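Local structure of secreted effector protein sseI (Salmonella enterica subsp. enterica serovar Typhimurium, 4G29) at residues 33-38 / 97-102; 80-85 / 93-98. The protein is a virulence effector secreted by Salmonella whose catalytic domain belongs to the cysteine protease superfamily and probably acts as a cysteine-dependent enzyme. One frame throughout, in Å; residues are numbered along the deposited sequence.

In the fold
The two contacts show how a papain-like fold can build its putative active site from neighbouring parts of one chain. Interaction 1 packs the end of helix 29-36 against the loop that follows strand 90-95; interaction 2 pairs strands 78-87 and 90-95 as a hairpin within the antiparallel sheet. Their centres lie about 11 Å apart. Along the chain the order is 33-38, 80-85, then 93-102, where the two contacts share Ser97 and Ala98. Gln100 NE2 meets His80 ND1 at 2.9 Å, a probable hydrogen bond that joins the sites. Cys42, His80 and Asp95 are arranged like a cysteine protease triad, consistent with the superfamily.

Interaction 1: residues 33-38 / 97-102; sequences NKIMNP and SAHQFE
Pro38 and Ser97 have the nearest CA atoms across the segments, 5.1 Å apart, where the chain leaving helix 29-36 meets the loop beyond strand 90-95. Asn37 has already left helical geometry, while on the other side a 3-10 segment begins at Ala98 and Gln100 N bonds to Ser97 O at 3.0 Å. In this papain-like fold the contact thus joins a helix end to a short turn beside the putative catalytic residues. No hydrogen bond crosses between the segments, and the packing is carried by Pro38. Its ring drives CG over one face of the His99 imidazole in a CH-pi contact, 3.8 Å from the ring centroid and 23° off the normal, displaced toward the rim on the CE1 and ND1 side. The two side chains cross at about a right angle. The first torsion of His99 (chi1 51°) sets CG between its backbone N and carbonyl carbon, which brings the imidazole across to Pro38; a bond from NE2 to Val96 O helps fix its rotation. Ile35 CG2 comes near His99 NE2 at 4.1 Å, and the Ile35 side chain also touches Leu22 and Lys26 of helix 18-26. Gln100 contributes its aliphatic CB and sends its amide to His80, touching Cys42 on the way. Pro38 CB lies 3.9 Å from Ser97 CB.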
ATOM      1  N   ASN A  33      -6.320 -11.923  12.603  1.00 22.63           N
ATOM      2  CA  ASN A  33      -5.101 -12.747  12.544  1.00 23.14           C
ATOM      3  C   ASN A  33      -4.155 -12.264  11.477  1.00 22.76           C
ATOM      4  O   ASN A  33      -2.946 -12.290  11.672  1.00 22.57           O
ATOM      5  CB  ASN A  33      -5.355 -14.199  12.320  1.00 26.56           C
ATOM      6  CG  ASN A  33      -4.024 -14.993  12.125  1.00 31.54           C
ATOM      7  OD1 ASN A  33      -3.153 -15.010  13.025  1.00 37.14           O
ATOM      8  ND2 ASN A  33      -3.827 -15.548  10.920  1.00 36.39           N
ATOM      9  N   LYS A  34      -4.693 -11.727  10.379  1.00 20.35           N
ATOM     10  CA  LYS A  34      -3.841 -11.248   9.308  1.00 19.93           C
ATOM     11  C   LYS A  34      -3.199  -9.896   9.677  1.00 19.60           C
ATOM     12  O   LYS A  34      -2.088  -9.596   9.284  1.00 20.08           O
ATOM     13  CB  LYS A  34      -4.659 -11.157   8.028  1.00 20.09           C
ATOM     14  CG  LYS A  34      -4.940 -12.529   7.421  1.00 23.11           C
ATOM     15  CD  LYS A  34      -5.682 -12.443   6.123  1.00 23.47           C
ATOM     16  CE  LYS A  34      -5.985 -13.863   5.607  1.00 26.60           C
ATOM     17  NZ  LYS A  34      -6.549 -13.900   4.189  1.00 32.79           N
ATOM     18  N   ILE A  35      -3.879  -9.085  10.470  1.00 19.52           N
ATOM     19  CA  ILE A  35      -3.295  -7.868  10.987  1.00 20.14           C
ATOM     20  C   ILE A  35      -2.247  -8.198  12.054  1.00 21.62           C
ATOM     21  O   ILE A  35      -1.244  -7.521  12.175  1.00 22.45           O
ATOM     22  CB  ILE A  35      -4.390  -6.867  11.490  1.00 20.85           C
ATOM     23  CG1 ILE A  35      -5.217  -6.391  10.302  1.00 19.04           C
ATOM     24  CG2 ILE A  35      -3.760  -5.711  12.223  1.00 22.71           C
ATOM     25  CD1 ILE A  35      -6.411  -5.476  10.722  1.00 20.15           C
HETATM   26  N   MSE A  36      -2.492  -9.209  12.864  1.00 20.64           N
HETATM   27  CA  MSE A  36      -1.472  -9.618  13.819  1.00 21.03           C
HETATM   28  C   MSE A  36      -0.235 -10.187  13.151  1.00 20.81           C
HETATM   29  O   MSE A  36       0.883 -10.020  13.643  1.00 21.83           O
HETATM   30  CB  MSE A  36      -2.056 -10.649  14.810  1.00 21.93           C
HETATM   31  CG  MSE A  36      -1.251 -10.760  16.033  1.00 25.12           C
HETATM   32 SE   MSE A  36      -1.968 -11.942  17.379  1.00 31.14          SE
HETATM   33  CE  MSE A  36      -3.729 -11.202  17.380  1.00 33.22           C
ATOM     34  N   ASN A  37      -0.450 -10.872  12.024  1.00 19.67           N
ATOM     35  CA  ASN A  37       0.555 -11.562  11.236  1.00 18.75           C
ATOM     36  C   ASN A  37       0.484 -11.208   9.762  1.00 19.08           C
ATOM     37  O   ASN A  37       0.072 -12.031   8.954  1.00 20.55           O
ATOM     38  CB  ASN A  37       0.439 -13.070  11.440  1.00 19.14           C
ATOM     39  CG  ASN A  37       0.777 -13.486  12.890  1.00 20.81           C
ATOM     40  OD1 ASN A  37       1.921 -13.380  13.319  1.00 20.59           O
ATOM     41  ND2 ASN A  37      -0.246 -13.896  13.647  1.00 21.82           N
ATOM     42  N   PRO A  38       0.966 -10.001   9.418  1.00 20.38           N
ATOM     43  CA  PRO A  38       0.695  -9.392   8.101  1.00 21.91           C
ATOM     44  C   PRO A  38       1.591  -9.886   6.992  1.00 22.52           C
ATOM     45  O   PRO A  38       1.279  -9.620   5.837  1.00 24.69           O
ATOM     46  CB  PRO A  38       0.980  -7.912   8.368  1.00 22.20           C
ATOM     47  CG  PRO A  38       1.920  -7.893   9.456  1.00 23.48           C
ATOM     48  CD  PRO A  38       1.475  -8.993  10.348  1.00 21.26           C
ATOM     49  N   SER A  97      -1.884  -3.898   6.311  1.00 18.12           N
ATOM     50  CA  SER A  97      -0.730  -4.783   6.417  1.00 19.98           C
ATOM     51  C   SER A  97       0.609  -4.076   6.187  1.00 18.75           C
ATOM     52  O   SER A  97       1.626  -4.741   5.973  1.00 18.59           O
ATOM     53  CB  SER A  97      -0.874  -5.974   5.497  1.00 19.43           C
ATOM     54  OG  SER A  97      -0.835  -5.635   4.135  1.00 22.66           O
ATOM     55  N   ALA A  98       0.631  -2.744   6.277  1.00 19.85           N
ATOM     56  CA  ALA A  98       1.847  -1.940   6.028  1.00 18.67           C
ATOM     57  C   ALA A  98       2.985  -2.392   6.932  1.00 20.38           C
ATOM     58  O   ALA A  98       4.162  -2.405   6.560  1.00 21.83           O
ATOM     59  CB  ALA A  98       1.544  -0.396   6.282  1.00 18.81           C
ATOM     60  N   HIS A  99       2.612  -2.717   8.152  1.00 20.39           N
ATOM     61  CA  HIS A  99       3.574  -3.110   9.162  1.00 22.08           C
ATOM     62  C   HIS A  99       4.270  -4.420   8.897  1.00 24.15           C
ATOM     63  O   HIS A  99       5.199  -4.780   9.682  1.00 25.60           O
ATOM     64  CB  HIS A  99       3.015  -3.114  10.574  1.00 24.05           C
ATOM     65  CG  HIS A  99       1.746  -3.874  10.687  1.00 20.77           C
ATOM     66  ND1 HIS A  99       1.579  -4.940  11.544  1.00 26.58           N
ATOM     67  CD2 HIS A  99       0.618  -3.783   9.966  1.00 17.41           C
ATOM     68  CE1 HIS A  99       0.339  -5.397  11.407  1.00 22.12           C
ATOM     69  NE2 HIS A  99      -0.250  -4.724  10.437  1.00 24.84           N
ATOM     70  N   GLN A 100       3.915  -5.104   7.808  1.00 23.70           N
ATOM     71  CA  GLN A 100       4.754  -6.220   7.352  1.00 25.34           C
ATOM     72  C   GLN A 100       6.220  -5.800   7.102  1.00 25.93           C
ATOM     73  O   GLN A 100       7.094  -6.639   7.111  1.00 28.20           O
ATOM     74  CB  GLN A 100       4.180  -6.955   6.158  1.00 25.05           C
ATOM     75  CG  GLN A 100       4.285  -6.250   4.841  1.00 24.10           C
ATOM     76  CD  GLN A 100       4.176  -7.152   3.628  1.00 28.27           C
ATOM     77  OE1 GLN A 100       4.613  -8.309   3.654  1.00 29.63           O
ATOM     78  NE2 GLN A 100       3.701  -6.588   2.505  1.00 28.13           N
ATOM     79  N   PHE A 101       6.464  -4.502   6.926  1.00 25.05           N
ATOM     80  CA  PHE A 101       7.794  -3.945   6.647  1.00 26.90           C
ATOM     81  C   PHE A 101       8.556  -3.431   7.871  1.00 28.04           C
ATOM     82  O   PHE A 101       9.744  -3.043   7.765  1.00 29.66           O
ATOM     83  CB  PHE A 101       7.688  -2.833   5.592  1.00 25.05           C
ATOM     84  CG  PHE A 101       7.105  -3.302   4.304  1.00 25.17           C
ATOM     85  CD1 PHE A 101       7.700  -4.338   3.628  1.00 25.21           C
ATOM     86  CD2 PHE A 101       5.951  -2.732   3.801  1.00 24.12           C
ATOM     87  CE1 PHE A 101       7.182  -4.834   2.462  1.00 27.55           C
ATOM     88  CE2 PHE A 101       5.408  -3.182   2.625  1.00 24.79           C
ATOM     89  CZ  PHE A 101       6.005  -4.233   1.951  1.00 21.16           C
ATOM     90  N   GLU A 102       7.900  -3.444   9.028  1.00 30.32           N
ATOM     91  CA  GLU A 102       8.501  -2.925  10.280  1.00 33.49           C
ATOM     92  C   GLU A 102       9.898  -3.451  10.545  1.00 37.62           C
ATOM     93  O   GLU A 102      10.807  -2.686  10.970  1.00 39.39           O
ATOM     94  CB  GLU A 102       7.618  -3.265  11.478  1.00 33.48           C
ATOM     95  CG  GLU A 102       7.961  -2.454  12.723  1.00 36.41           C
ATOM     96  CD  GLU A 102       7.188  -2.915  13.955  1.00 41.23           C
ATOM     97  OE1 GLU A 102       6.578  -4.016  13.900  1.00 40.64           O
ATOM     98  OE2 GLU A 102       7.211  -2.175  14.981  1.00 43.07           O
TER

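Interaction 2: residues 80-85 / 93-98; sequences HFAVVG and VFDVSA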
ATOM      1  N   HIS A  80       3.694  -4.718  -2.633  1.00 16.36           N
ATOM      2  CA  HIS A  80       2.754  -4.430  -1.583  1.00 15.87           C
ATOM      3  C   HIS A  80       1.445  -3.941  -2.237  1.00 14.66           C
ATOM      4  O   HIS A  80       1.430  -3.537  -3.401  1.00 15.36           O
ATOM      5  CB  HIS A  80       3.293  -3.358  -0.629  1.00 15.81           C
ATOM      6  CG  HIS A  80       2.499  -3.208   0.636  1.00 16.35           C
ATOM      7  ND1 HIS A  80       2.295  -4.245   1.522  1.00 18.44           N
ATOM      8  CD2 HIS A  80       1.851  -2.135   1.157  1.00 16.79           C
ATOM      9  CE1 HIS A  80       1.558  -3.812   2.528  1.00 21.37           C
ATOM     10  NE2 HIS A  80       1.258  -2.538   2.319  1.00 19.88           N
ATOM     11  N   PHE A  81       0.379  -4.045  -1.482  1.00 15.16           N
ATOM     12  CA  PHE A  81      -0.975  -3.692  -1.948  1.00 16.31           C
ATOM     13  C   PHE A  81      -1.774  -2.968  -0.891  1.00 17.30           C
ATOM     14  O   PHE A  81      -1.778  -3.347   0.290  1.00 18.88           O
ATOM     15  CB  PHE A  81      -1.743  -4.919  -2.445  1.00 17.39           C
ATOM     16  CG  PHE A  81      -1.040  -5.631  -3.570  1.00 16.01           C
ATOM     17  CD1 PHE A  81      -1.210  -5.218  -4.863  1.00 15.27           C
ATOM     18  CD2 PHE A  81      -0.223  -6.698  -3.310  1.00 17.40           C
ATOM     19  CE1 PHE A  81      -0.549  -5.823  -5.870  1.00 18.67           C
ATOM     20  CE2 PHE A  81       0.440  -7.306  -4.363  1.00 17.92           C
ATOM     21  CZ  PHE A  81       0.281  -6.858  -5.601  1.00 18.80           C
ATOM     22  N   ALA A  82      -2.502  -1.949  -1.316  1.00 16.38           N
ATOM     23  CA  ALA A  82      -3.385  -1.241  -0.418  1.00 17.35           C
ATOM     24  C   ALA A  82      -4.707  -0.982  -1.175  1.00 17.06           C
ATOM     25  O   ALA A  82      -4.768  -1.204  -2.380  1.00 18.48           O
ATOM     26  CB  ALA A  82      -2.754   0.102   0.061  1.00 18.73           C
ATOM     27  N   VAL A  83      -5.683  -0.429  -0.494  1.00 17.42           N
ATOM     28  CA  VAL A  83      -6.985  -0.112  -1.136  1.00 17.35           C
ATOM     29  C   VAL A  83      -7.303   1.364  -0.913  1.00 17.63           C
ATOM     30  O   VAL A  83      -7.104   1.883   0.187  1.00 17.59           O
ATOM     31  CB  VAL A  83      -8.115  -1.050  -0.629  1.00 18.41           C
ATOM     32  CG1 VAL A  83      -9.389  -0.863  -1.419  1.00 20.04           C
ATOM     33  CG2 VAL A  83      -7.690  -2.553  -0.673  1.00 19.45           C
ATOM     34  N   VAL A  84      -7.752   2.034  -1.968  1.00 19.03           N
ATOM     35  CA  VAL A  84      -8.008   3.468  -1.953  1.00 19.18           C
ATOM     36  C   VAL A  84      -9.490   3.700  -2.236  1.00 20.59           C
ATOM     37  O   VAL A  84     -10.111   3.023  -3.086  1.00 19.52           O
ATOM     38  CB  VAL A  84      -7.231   4.176  -3.080  1.00 19.26           C
ATOM     39  CG1 VAL A  84      -7.243   5.680  -2.870  1.00 19.05           C
ATOM     40  CG2 VAL A  84      -5.854   3.605  -3.244  1.00 22.78           C
ATOM     41  N   GLY A  85     -10.076   4.665  -1.543  1.00 21.16           N
ATOM     42  CA  GLY A  85     -11.473   5.010  -1.804  1.00 22.85           C
ATOM     43  C   GLY A  85     -11.781   6.454  -1.468  1.00 23.52           C
ATOM     44  O   GLY A  85     -11.115   7.083  -0.634  1.00 21.54           O
ATOM     45  N   VAL A  93      -6.620   5.798   2.064  1.00 19.48           N
ATOM     46  CA  VAL A  93      -5.923   4.559   1.811  1.00 18.96           C
ATOM     47  C   VAL A  93      -6.032   3.721   3.073  1.00 17.76           C
ATOM     48  O   VAL A  93      -5.637   4.154   4.145  1.00 20.45           O
ATOM     49  CB  VAL A  93      -4.470   4.772   1.447  1.00 18.25           C
ATOM     50  CG1 VAL A  93      -3.816   3.443   1.061  1.00 19.05           C
ATOM     51  CG2 VAL A  93      -4.356   5.772   0.262  1.00 19.17           C
ATOM     52  N   PHE A  94      -6.622   2.542   2.924  1.00 18.34           N
ATOM     53  CA  PHE A  94      -6.589   1.487   3.929  1.00 18.06           C
ATOM     54  C   PHE A  94      -5.412   0.575   3.582  1.00 17.92           C
ATOM     55  O   PHE A  94      -5.383  -0.098   2.515  1.00 17.57           O
ATOM     56  CB  PHE A  94      -7.905   0.719   3.928  1.00 17.68           C
ATOM     57  CG  PHE A  94      -9.050   1.399   4.638  1.00 20.86           C
ATOM     58  CD1 PHE A  94      -9.581   2.603   4.189  1.00 23.31           C
ATOM     59  CD2 PHE A  94      -9.716   0.724   5.672  1.00 25.27           C
ATOM     60  CE1 PHE A  94     -10.699   3.199   4.836  1.00 28.03           C
ATOM     61  CE2 PHE A  94     -10.798   1.257   6.272  1.00 23.82           C
ATOM     62  CZ  PHE A  94     -11.295   2.529   5.888  1.00 28.55           C
ATOM     63  N   ASP A  95      -4.432   0.547   4.471  1.00 17.89           N
ATOM     64  CA  ASP A  95      -3.239  -0.253   4.277  1.00 17.62           C
ATOM     65  C   ASP A  95      -2.944  -0.964   5.582  1.00 17.16           C
ATOM     66  O   ASP A  95      -1.997  -0.629   6.303  1.00 17.64           O
ATOM     67  CB  ASP A  95      -2.088   0.672   3.836  1.00 18.42           C
ATOM     68  CG  ASP A  95      -0.789  -0.066   3.493  1.00 19.90           C
ATOM     69  OD1 ASP A  95      -0.745  -1.299   3.582  1.00 18.29           O
ATOM     70  OD2 ASP A  95       0.190   0.649   3.133  1.00 18.64           O
ATOM     71  N   VAL A  96      -3.804  -1.928   5.881  1.00 17.98           N
ATOM     72  CA  VAL A  96      -3.810  -2.608   7.162  1.00 18.27           C
ATOM     73  C   VAL A  96      -2.707  -3.681   7.332  1.00 20.01           C
ATOM     74  O   VAL A  96      -2.612  -4.271   8.393  1.00 21.19           O
ATOM     75  CB  VAL A  96      -5.204  -3.155   7.552  1.00 20.24           C
ATOM     76  CG1 VAL A  96      -6.310  -2.052   7.464  1.00 21.49           C
ATOM     77  CG2 VAL A  96      -5.629  -4.332   6.686  1.00 18.27           C
ATOM     78  N   SER A  97      -1.884  -3.898   6.311  1.00 18.12           N
ATOM     79  CA  SER A  97      -0.730  -4.783   6.417  1.00 19.98           C
ATOM     80  C   SER A  97       0.609  -4.076   6.187  1.00 18.75           C
ATOM     81  O   SER A  97       1.626  -4.741   5.973  1.00 18.59           O
ATOM     82  CB  SER A  97      -0.874  -5.974   5.497  1.00 19.43           C
ATOM     83  OG  SER A  97      -0.835  -5.635   4.135  1.00 22.66           O
ATOM     84  N   ALA A  98       0.631  -2.744   6.277  1.00 19.85           N
ATOM     85  CA  ALA A  98       1.847  -1.940   6.028  1.00 18.67           C
ATOM     86  C   ALA A  98       2.985  -2.392   6.932  1.00 20.38           C
ATOM     87  O   ALA A  98       4.162  -2.405   6.560  1.00 21.83           O
ATOM     88  CB  ALA A  98       1.544  -0.396   6.282  1.00 18.81           C
TER
HETATM   89  O   HOH W   1      -2.288  -3.525   3.188  1.00 14.42           O
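His80 and Asp95 reach for each other from opposite directions, and Asp95 OD1 lies at the edge of the His80 ring, near its plane. His80 NE2 donates to Asp95 OD1 over 2.7 Å with an N-H...O angle of 158°, meeting the syn side of the oxygen, while the ring and carboxylate planes stand 42° apart. Both side chains have CG anti to their backbone N (chi1 -168° for His80, and much the same for Asp95), which carries the two groups toward each other. Water 1 is hydrogen-bonded to Asp95 OD1, at 2.7 Å, and to Phe81 O and Ser97 OG, tying the strand to the turn that starts at Asp95. The other oxygen, OD2, is held by Tyr124 and Trp120 of helix 117-126.

Farther along, strands 78-87 and 90-95 pair as an antiparallel hairpin. Val83 and Phe94 form a hydrogen-bonded pair: Val83 N gives to Phe94 O at 3.0 Å, and Phe94 N returns a bond to Val83 O at 2.9 Å. Val84 and Val93 make the adjoining non-hydrogen-bonded pair. Ala82 CB fits against Val93 CG1 at 3.6 Å and also touches Asp95 CB, so apolar packing continues up to the polar cluster.

With the Cys42 side chain touching that of His80, and Gln100 at ND1, the arrangement resembles a Cys-His-Asp triad. Asp95 takes the N-H of NE2; the carboxylate, itself gripped through both oxygens, would orient the imidazole, as in related cysteine proteases.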